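Local coordinates for protein S12 family peptidase (PDB 3WWX) that probably hydrolyses amide bonds with a preference for D-configured substrates, as an amidohydrolase of the serine beta-lactamase-like S12 peptidase family, at residues F58-L63 against Q100-T105; P124-H129 against S227-S232. All blocks are in the same frame, centred on the assembly; numbering follows the deposited sequence.

Contact 1 of 2, residues F58-L63 against Q100-T105; sequences FTATVL and QLLNHT
L102 meets A60 and L63 through its methyl CD2; the flat group of this corner, the H104 imidazole, is turned to other neighbours, with the carbonyl O of L101 4.1 Å above one face, toward the rim, Y158 stacked on the ring and Y283 edge-to-face with it. Methyl CD2 of L102 lies 3.9 Å from CD1 of L63 and 4.3 Å from CB of A60, so one branch spans two neighbours on helix 55-68. L102 CD2 also comes 4.2 Å from A60 CA; the small side chain here is consistent with the 6.6 Å between the CA atoms of A60 and L102. F163 and L285 also pack on L102, and I170 on L63. The end of the short helix is a Schellman motif with H104 (phi 61°) as its C-prime residue; its two backbone bonds, T105 N to Q100 O and H104 N to L101 O, are weak. An Asx turn overlaps this end: N103 OD1 accepts T105 OG1 (2.7 Å) and T105 N (3.2 Å), both from the same face of its amide plane. The result is a short helix, closed by a Schellman motif, packed on helix 55-68 in the helical part of a beta-lactamase-like fold.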
ATOM      1  N   PHE A  58       6.216   3.022   1.559  1.00  9.12           N
ATOM      2  CA  PHE A  58       7.091   3.361   2.680  1.00  8.86           C
ATOM      3  C   PHE A  58       8.193   2.311   2.832  1.00 10.53           C
ATOM      4  O   PHE A  58       9.370   2.630   2.977  1.00 10.51           O
ATOM      5  CB  PHE A  58       6.294   3.489   3.976  1.00  9.43           C
ATOM      6  CG  PHE A  58       5.371   4.681   4.006  1.00  9.38           C
ATOM      7  CD1 PHE A  58       4.096   4.597   3.460  1.00 10.28           C
ATOM      8  CD2 PHE A  58       5.758   5.872   4.584  1.00  9.46           C
ATOM      9  CE1 PHE A  58       3.223   5.680   3.483  1.00  9.96           C
ATOM     10  CE2 PHE A  58       4.879   6.970   4.597  1.00  9.62           C
ATOM     11  CZ  PHE A  58       3.621   6.866   4.062  1.00 10.29           C
ATOM     12  N   THR A  59       7.818   1.044   2.803  1.00  9.30           N
ATOM     13  CA  THR A  59       8.780  -0.038   2.903  1.00  9.65           C
ATOM     14  C   THR A  59       9.846   0.026   1.810  1.00 11.16           C
ATOM     15  O   THR A  59      11.058  -0.090   2.096  1.00 11.04           O
ATOM     16  CB  THR A  59       8.018  -1.374   2.863  1.00  9.26           C
ATOM     17  OG1 THR A  59       7.100  -1.385   3.960  1.00  9.88           O
ATOM     18  CG2 THR A  59       8.947  -2.570   2.939  1.00 10.49           C
ATOM     19  N   ALA A  60       9.414   0.236   0.563  1.00 10.24           N
ATOM     20  CA  ALA A  60      10.359   0.352  -0.558  1.00  9.03           C
ATOM     21  C   ALA A  60      11.273   1.555  -0.405  1.00 10.91           C
ATOM     22  O   ALA A  60      12.462   1.472  -0.715  1.00 11.00           O
ATOM     23  CB  ALA A  60       9.626   0.416  -1.877  1.00 10.12           C
ATOM     24  N   THR A  61      10.733   2.668   0.060  1.00 11.20           N
ATOM     25  CA  THR A  61      11.539   3.881   0.238  1.00  9.92           C
ATOM     26  C   THR A  61      12.679   3.627   1.216  1.00 12.38           C
ATOM     27  O   THR A  61      13.808   4.025   0.973  1.00 11.52           O
ATOM     28  CB  THR A  61      10.670   5.056   0.717  1.00 10.90           C
ATOM     29  OG1 THR A  61       9.701   5.370  -0.290  1.00 10.73           O
ATOM     30  CG2 THR A  61      11.517   6.318   0.959  1.00 11.11           C
ATOM     31  N   VAL A  62      12.397   2.942   2.306  1.00  9.91           N
ATOM     32  CA  VAL A  62      13.447   2.643   3.284  1.00  9.73           C
ATOM     33  C   VAL A  62      14.542   1.807   2.643  1.00 13.15           C
ATOM     34  O   VAL A  62      15.729   2.091   2.816  1.00 12.97           O
ATOM     35  CB  VAL A  62      12.876   1.927   4.509  1.00 10.87           C
ATOM     36  CG1 VAL A  62      13.993   1.385   5.396  1.00 12.08           C
ATOM     37  CG2 VAL A  62      11.979   2.863   5.281  1.00 12.18           C
ATOM     38  N   LEU A  63      14.179   0.769   1.892  1.00 11.21           N
ATOM     39  CA  LEU A  63      15.198  -0.081   1.285  1.00 10.52           C
ATOM     40  C   LEU A  63      16.010   0.680   0.261  1.00 13.65           C
ATOM     41  O   LEU A  63      17.209   0.440   0.125  1.00 13.63           O
ATOM     42  CB  LEU A  63      14.585  -1.322   0.656  1.00 12.93           C
ATOM     43  CG  LEU A  63      14.326  -2.381   1.711  1.00 11.11           C
ATOM     44  CD1 LEU A  63      13.322  -3.377   1.192  1.00 13.91           C
ATOM     45  CD2 LEU A  63      15.628  -3.090   2.098  1.00 12.75           C
ATOM     46  N   GLN A 100      13.331  -7.905  -6.968  1.00 12.85           N
ATOM     47  CA  GLN A 100      12.202  -8.675  -7.457  1.00 12.10           C
ATOM     48  C   GLN A 100      11.077  -8.809  -6.421  1.00 11.30           C
ATOM     49  O   GLN A 100       9.916  -8.937  -6.798  1.00 12.00           O
ATOM     50  CB  GLN A 100      12.679 -10.055  -7.938  1.00 13.96           C
ATOM     51  CG  GLN A 100      13.529  -9.978  -9.186  1.00 13.27           C
ATOM     52  CD  GLN A 100      14.158 -11.306  -9.547  1.00 16.97           C
ATOM     53  OE1 GLN A 100      14.518 -12.095  -8.678  1.00 19.48           O
ATOM     54  NE2 GLN A 100      14.287 -11.553 -10.845  1.00 18.60           N
ATOM     55  N   LEU A 101      11.419  -8.745  -5.137  1.00 10.65           N
ATOM     56  CA  LEU A 101      10.382  -8.607  -4.105  1.00 10.49           C
ATOM     57  C   LEU A 101       9.635  -7.310  -4.320  1.00 12.29           C
ATOM     58  O   LEU A 101       8.402  -7.277  -4.330  1.00 10.52           O
ATOM     59  CB  LEU A 101      10.985  -8.584  -2.703  1.00 12.05           C
ATOM     60  CG  LEU A 101      11.884  -9.751  -2.260  1.00 10.90           C
ATOM     61  CD1 LEU A 101      12.367  -9.521  -0.852  1.00 12.05           C
ATOM     62  CD2 LEU A 101      11.135 -11.088  -2.373  1.00 11.96           C
ATOM     63  N   LEU A 102      10.375  -6.226  -4.521  1.00 10.86           N
ATOM     64  CA  LEU A 102       9.771  -4.898  -4.498  1.00 10.60           C
ATOM     65  C   LEU A 102       8.913  -4.564  -5.706  1.00 10.37           C
ATOM     66  O   LEU A 102       8.023  -3.717  -5.607  1.00 10.39           O
ATOM     67  CB  LEU A 102      10.852  -3.834  -4.311  1.00 11.06           C
ATOM     68  CG  LEU A 102      11.632  -3.924  -3.015  1.00 10.49           C
ATOM     69  CD1 LEU A 102      12.780  -2.921  -3.074  1.00 14.98           C
ATOM     70  CD2 LEU A 102      10.763  -3.693  -1.788  1.00 13.77           C
ATOM     71  N   ASN A 103       9.150  -5.223  -6.841  1.00 10.69           N
ATOM     72  CA  ASN A 103       8.333  -5.025  -8.036  1.00 11.91           C
ATOM     73  C   ASN A 103       7.424  -6.212  -8.392  1.00 10.77           C
ATOM     74  O   ASN A 103       6.800  -6.232  -9.446  1.00 11.46           O
ATOM     75  CB  ASN A 103       9.194  -4.589  -9.231  1.00 11.05           C
ATOM     76  CG  ASN A 103      10.208  -5.628  -9.655  1.00 13.81           C
ATOM     77  OD1 ASN A 103      10.076  -6.813  -9.361  1.00 12.16           O
ATOM     78  ND2 ASN A 103      11.211  -5.190 -10.391  1.00 13.83           N
ATOM     79  N   HIS A 104       7.341  -7.177  -7.472  1.00 10.91           N
ATOM     80  CA  HIS A 104       6.454  -8.338  -7.604  1.00  9.99           C
ATOM     81  C   HIS A 104       6.770  -9.209  -8.821  1.00 10.46           C
ATOM     82  O   HIS A 104       5.876  -9.834  -9.388  1.00 11.72           O
ATOM     83  CB  HIS A 104       4.977  -7.929  -7.623  1.00 10.73           C
ATOM     84  CG  HIS A 104       4.537  -7.187  -6.402  1.00 11.76           C
ATOM     85  ND1 HIS A 104       4.412  -7.778  -5.160  1.00 10.60           N
ATOM     86  CD2 HIS A 104       4.195  -5.893  -6.238  1.00 10.44           C
ATOM     87  CE1 HIS A 104       4.009  -6.876  -4.291  1.00  9.68           C
ATOM     88  NE2 HIS A 104       3.870  -5.718  -4.919  1.00  9.14           N
ATOM     89  N   THR A 105       8.048  -9.298  -9.177  1.00 11.21           N
ATOM     90  CA  THR A 105       8.455 -10.258 -10.213  1.00 12.02           C
ATOM     91  C   THR A 105       9.163 -11.468  -9.613  1.00 11.92           C
ATOM     92  O   THR A 105       9.712 -12.294 -10.351  1.00 13.47           O
ATOM     93  CB  THR A 105       9.333  -9.595 -11.286  1.00 12.99           C
ATOM     94  OG1 THR A 105      10.549  -9.094 -10.709  1.00 12.57           O
ATOM     95  CG2 THR A 105       8.561  -8.466 -11.973  1.00 13.60           C
TER

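Contact 2 of 2, residues P124-H129 against S227-S232; sequences PGFLEH and STLNPS
F126 brings the end of its ring, CE1 and CZ, against L229, and these two residues carry most of the contact. Each of the two ring carbons lies 3.9 Å from L229 CB, which sits at the ring edge near its plane. Methyl CD2 of L229 follows 4.1 Å from F126 CZ, and the two side chains run roughly perpendicular to each other. With CG anti to the backbone N (chi1 172°), the phenyl of F126 reaches out from the short helix 126-129 to the loop 227-232. The L229 side chain also touches H306 and R50. The ring of F126 stacks on that of H306, a residue lining the octane-1,8-diamine pocket, and the F126 side chain lies about 6 Å from the bound diamine; the contact thus forms second-shell packing beside the ligand site of this beta-lactamase-like fold. T228 adds a lesser share: its carbonyl O approaches F126 CZ obliquely at 4.1 Å and accepts a hydrogen bond from R130 NH2, while OG1 bonds to Y131 OH. Beyond L229 the loop is shaped by an Asx turn. N230 OD1 takes the backbone N of S232 in its carbonyl plane at 3.0 Å (N-H...O 160°) and S232 OG from above that plane at 2.7 Å. N230 ND2 bonds to Y131 O and T133 OG1, tying the loop to the chain that follows helix 126-129.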
ATOM      1  N   PRO A 124     -15.915 -14.791   7.548  1.00 17.47           N
ATOM      2  CA  PRO A 124     -16.507 -14.604   8.878  1.00 20.09           C
ATOM      3  C   PRO A 124     -15.598 -15.027  10.045  1.00 16.60           C
ATOM      4  O   PRO A 124     -15.776 -14.528  11.161  1.00 17.47           O
ATOM      5  CB  PRO A 124     -17.784 -15.455   8.814  1.00 23.52           C
ATOM      6  CG  PRO A 124     -18.131 -15.479   7.352  1.00 27.52           C
ATOM      7  CD  PRO A 124     -16.806 -15.541   6.643  1.00 20.04           C
ATOM      8  N   GLY A 125     -14.611 -15.894   9.796  1.00 14.78           N
ATOM      9  CA  GLY A 125     -13.612 -16.240  10.789  1.00 13.48           C
ATOM     10  C   GLY A 125     -12.853 -15.044  11.340  1.00 11.51           C
ATOM     11  O   GLY A 125     -12.301 -15.100  12.437  1.00 12.40           O
ATOM     12  N   PHE A 126     -12.853 -13.949  10.583  1.00 13.64           N
ATOM     13  CA  PHE A 126     -12.279 -12.687  11.065  1.00 10.64           C
ATOM     14  C   PHE A 126     -12.838 -12.292  12.414  1.00 11.11           C
ATOM     15  O   PHE A 126     -12.130 -11.748  13.251  1.00 10.92           O
ATOM     16  CB  PHE A 126     -12.558 -11.580  10.058  1.00 11.10           C
ATOM     17  CG  PHE A 126     -12.176 -10.193  10.528  1.00 10.46           C
ATOM     18  CD1 PHE A 126     -10.873  -9.731  10.391  1.00 12.28           C
ATOM     19  CD2 PHE A 126     -13.137  -9.339  11.061  1.00 12.76           C
ATOM     20  CE1 PHE A 126     -10.533  -8.431  10.796  1.00 13.50           C
ATOM     21  CE2 PHE A 126     -12.804  -8.045  11.472  1.00 13.20           C
ATOM     22  CZ  PHE A 126     -11.503  -7.597  11.348  1.00 13.08           C
ATOM     23  N   LEU A 127     -14.112 -12.580  12.642  1.00 11.50           N
ATOM     24  CA  LEU A 127     -14.713 -12.172  13.901  1.00 11.42           C
ATOM     25  C   LEU A 127     -14.065 -12.886  15.082  1.00 11.17           C
ATOM     26  O   LEU A 127     -14.042 -12.354  16.185  1.00 11.53           O
ATOM     27  CB  LEU A 127     -16.219 -12.403  13.878  1.00 11.26           C
ATOM     28  CG  LEU A 127     -16.980 -11.608  12.819  1.00 12.07           C
ATOM     29  CD1 LEU A 127     -18.461 -11.946  12.882  1.00 15.70           C
ATOM     30  CD2 LEU A 127     -16.789 -10.111  12.949  1.00 12.94           C
ATOM     31  N   GLU A 128     -13.543 -14.095  14.852  1.00 11.11           N
ATOM     32  CA  GLU A 128     -12.795 -14.829  15.868  1.00 12.49           C
ATOM     33  C   GLU A 128     -11.306 -14.432  15.921  1.00 10.72           C
ATOM     34  O   GLU A 128     -10.740 -14.288  16.995  1.00 13.20           O
ATOM     35  CB  GLU A 128     -12.914 -16.324  15.558  1.00 14.53           C
ATOM     36  CG  GLU A 128     -12.132 -17.218  16.485  1.00 16.97           C
ATOM     37  CD  GLU A 128     -12.533 -18.700  16.363  1.00 22.95           C
ATOM     38  OE1 GLU A 128     -11.886 -19.522  17.042  1.00 32.05           O
ATOM     39  OE2 GLU A 128     -13.469 -19.028  15.613  1.00 24.90           O
ATOM     40  N   HIS A 129     -10.697 -14.219  14.752  1.00 11.83           N
ATOM     41  CA  HIS A 129      -9.232 -14.108  14.655  1.00 11.68           C
ATOM     42  C   HIS A 129      -8.689 -12.702  14.463  1.00 11.63           C
ATOM     43  O   HIS A 129      -7.473 -12.522  14.393  1.00 11.73           O
ATOM     44  CB  HIS A 129      -8.741 -15.032  13.535  1.00 11.65           C
ATOM     45  CG  HIS A 129      -8.993 -16.478  13.819  1.00 13.08           C
ATOM     46  ND1 HIS A 129      -8.270 -17.186  14.756  1.00 16.95           N
ATOM     47  CD2 HIS A 129      -9.903 -17.339  13.311  1.00 14.33           C
ATOM     48  CE1 HIS A 129      -8.717 -18.431  14.803  1.00 19.41           C
ATOM     49  NE2 HIS A 129      -9.710 -18.550  13.940  1.00 16.59           N
ATOM     50  N   SER A 227     -13.594  -1.837  12.200  1.00  9.45           N
ATOM     51  CA  SER A 227     -12.670  -0.751  12.513  1.00  9.83           C
ATOM     52  C   SER A 227     -11.431  -1.247  13.241  1.00  8.92           C
ATOM     53  O   SER A 227     -10.313  -0.835  12.917  1.00  9.93           O
ATOM     54  CB  SER A 227     -13.374   0.330  13.337  1.00 10.65           C
ATOM     55  OG  SER A 227     -14.545   0.813  12.679  1.00 11.06           O
ATOM     56  N   THR A 228     -11.629  -2.111  14.231  1.00  9.42           N
ATOM     57  CA  THR A 228     -10.527  -2.604  15.042  1.00 10.12           C
ATOM     58  C   THR A 228     -10.066  -3.996  14.605  1.00  9.61           C
ATOM     59  O   THR A 228     -10.863  -4.897  14.407  1.00 10.86           O
ATOM     60  CB  THR A 228     -10.900  -2.642  16.525  1.00  9.78           C
ATOM     61  OG1 THR A 228     -12.068  -3.453  16.708  1.00 11.12           O
ATOM     62  CG2 THR A 228     -11.179  -1.240  17.031  1.00 11.61           C
ATOM     63  N   LEU A 229      -8.758  -4.128  14.458  1.00  9.34           N
ATOM     64  CA  LEU A 229      -8.116  -5.387  14.060  1.00  8.87           C
ATOM     65  C   LEU A 229      -6.626  -5.256  14.356  1.00 10.21           C
ATOM     66  O   LEU A 229      -6.100  -4.146  14.418  1.00 10.46           O
ATOM     67  CB  LEU A 229      -8.349  -5.695  12.557  1.00 10.81           C
ATOM     68  CG  LEU A 229      -7.877  -4.654  11.525  1.00  8.78           C
ATOM     69  CD1 LEU A 229      -6.391  -4.811  11.164  1.00 10.26           C
ATOM     70  CD2 LEU A 229      -8.739  -4.743  10.283  1.00 11.23           C
ATOM     71  N   ASN A 230      -5.969  -6.397  14.526  1.00  9.23           N
ATOM     72  CA  ASN A 230      -4.525  -6.474  14.709  1.00  9.33           C
ATOM     73  C   ASN A 230      -3.845  -6.386  13.341  1.00  9.63           C
ATOM     74  O   ASN A 230      -3.999  -7.291  12.522  1.00  9.88           O
ATOM     75  CB  ASN A 230      -4.174  -7.793  15.403  1.00 10.32           C
ATOM     76  CG  ASN A 230      -2.708  -7.913  15.763  1.00  9.22           C
ATOM     77  OD1 ASN A 230      -1.811  -7.490  15.016  1.00  9.94           O
ATOM     78  ND2 ASN A 230      -2.443  -8.523  16.916  1.00 10.99           N
ATOM     79  N   PRO A 231      -3.117  -5.284  13.068  1.00  9.45           N
ATOM     80  CA  PRO A 231      -2.599  -5.061  11.713  1.00 10.79           C
ATOM     81  C   PRO A 231      -1.412  -5.922  11.330  1.00 10.88           C
ATOM     82  O   PRO A 231      -0.914  -5.771  10.195  1.00 10.10           O
ATOM     83  CB  PRO A 231      -2.163  -3.587  11.734  1.00 14.43           C
ATOM     84  CG  PRO A 231      -2.705  -3.015  12.960  1.00 12.78           C
ATOM     85  CD  PRO A 231      -2.914  -4.107  13.927  1.00  9.81           C
ATOM     86  N   SER A 232      -0.975  -6.811  12.227  1.00  9.21           N
ATOM     87  CA  SER A 232       0.125  -7.709  11.887  1.00  9.88           C
ATOM     88  C   SER A 232      -0.225  -8.684  10.767  1.00  9.36           C
ATOM     89  O   SER A 232       0.672  -9.310  10.211  1.00 11.89           O
ATOM     90  CB  SER A 232       0.623  -8.438  13.134  1.00 10.52           C
ATOM     91  OG  SER A 232      -0.353  -9.329  13.636  1.00 10.68           O
TER

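In the fold
The two contacts come in series along the chain: contact 1 closes at T105 before contact 2 opens at P124. Their centres are 26 Å apart, with about 11 Å between nearest atoms, and they do not touch. Contact 1 lies nearer the chain centre, 11 Å from it, and joins helices 55-68 and 98-102; contact 2, at 19 Å, joins helix 126-129 to the loop between strands 224-225 and 241-242. That same loop runs on to A236, whose carbonyl O is hydrogen-bonded by T59 OG1 of helix 55-68, linking the two regions. Contact 1 is buried among the helices, whereas contact 2 lies beside the diamine pocket.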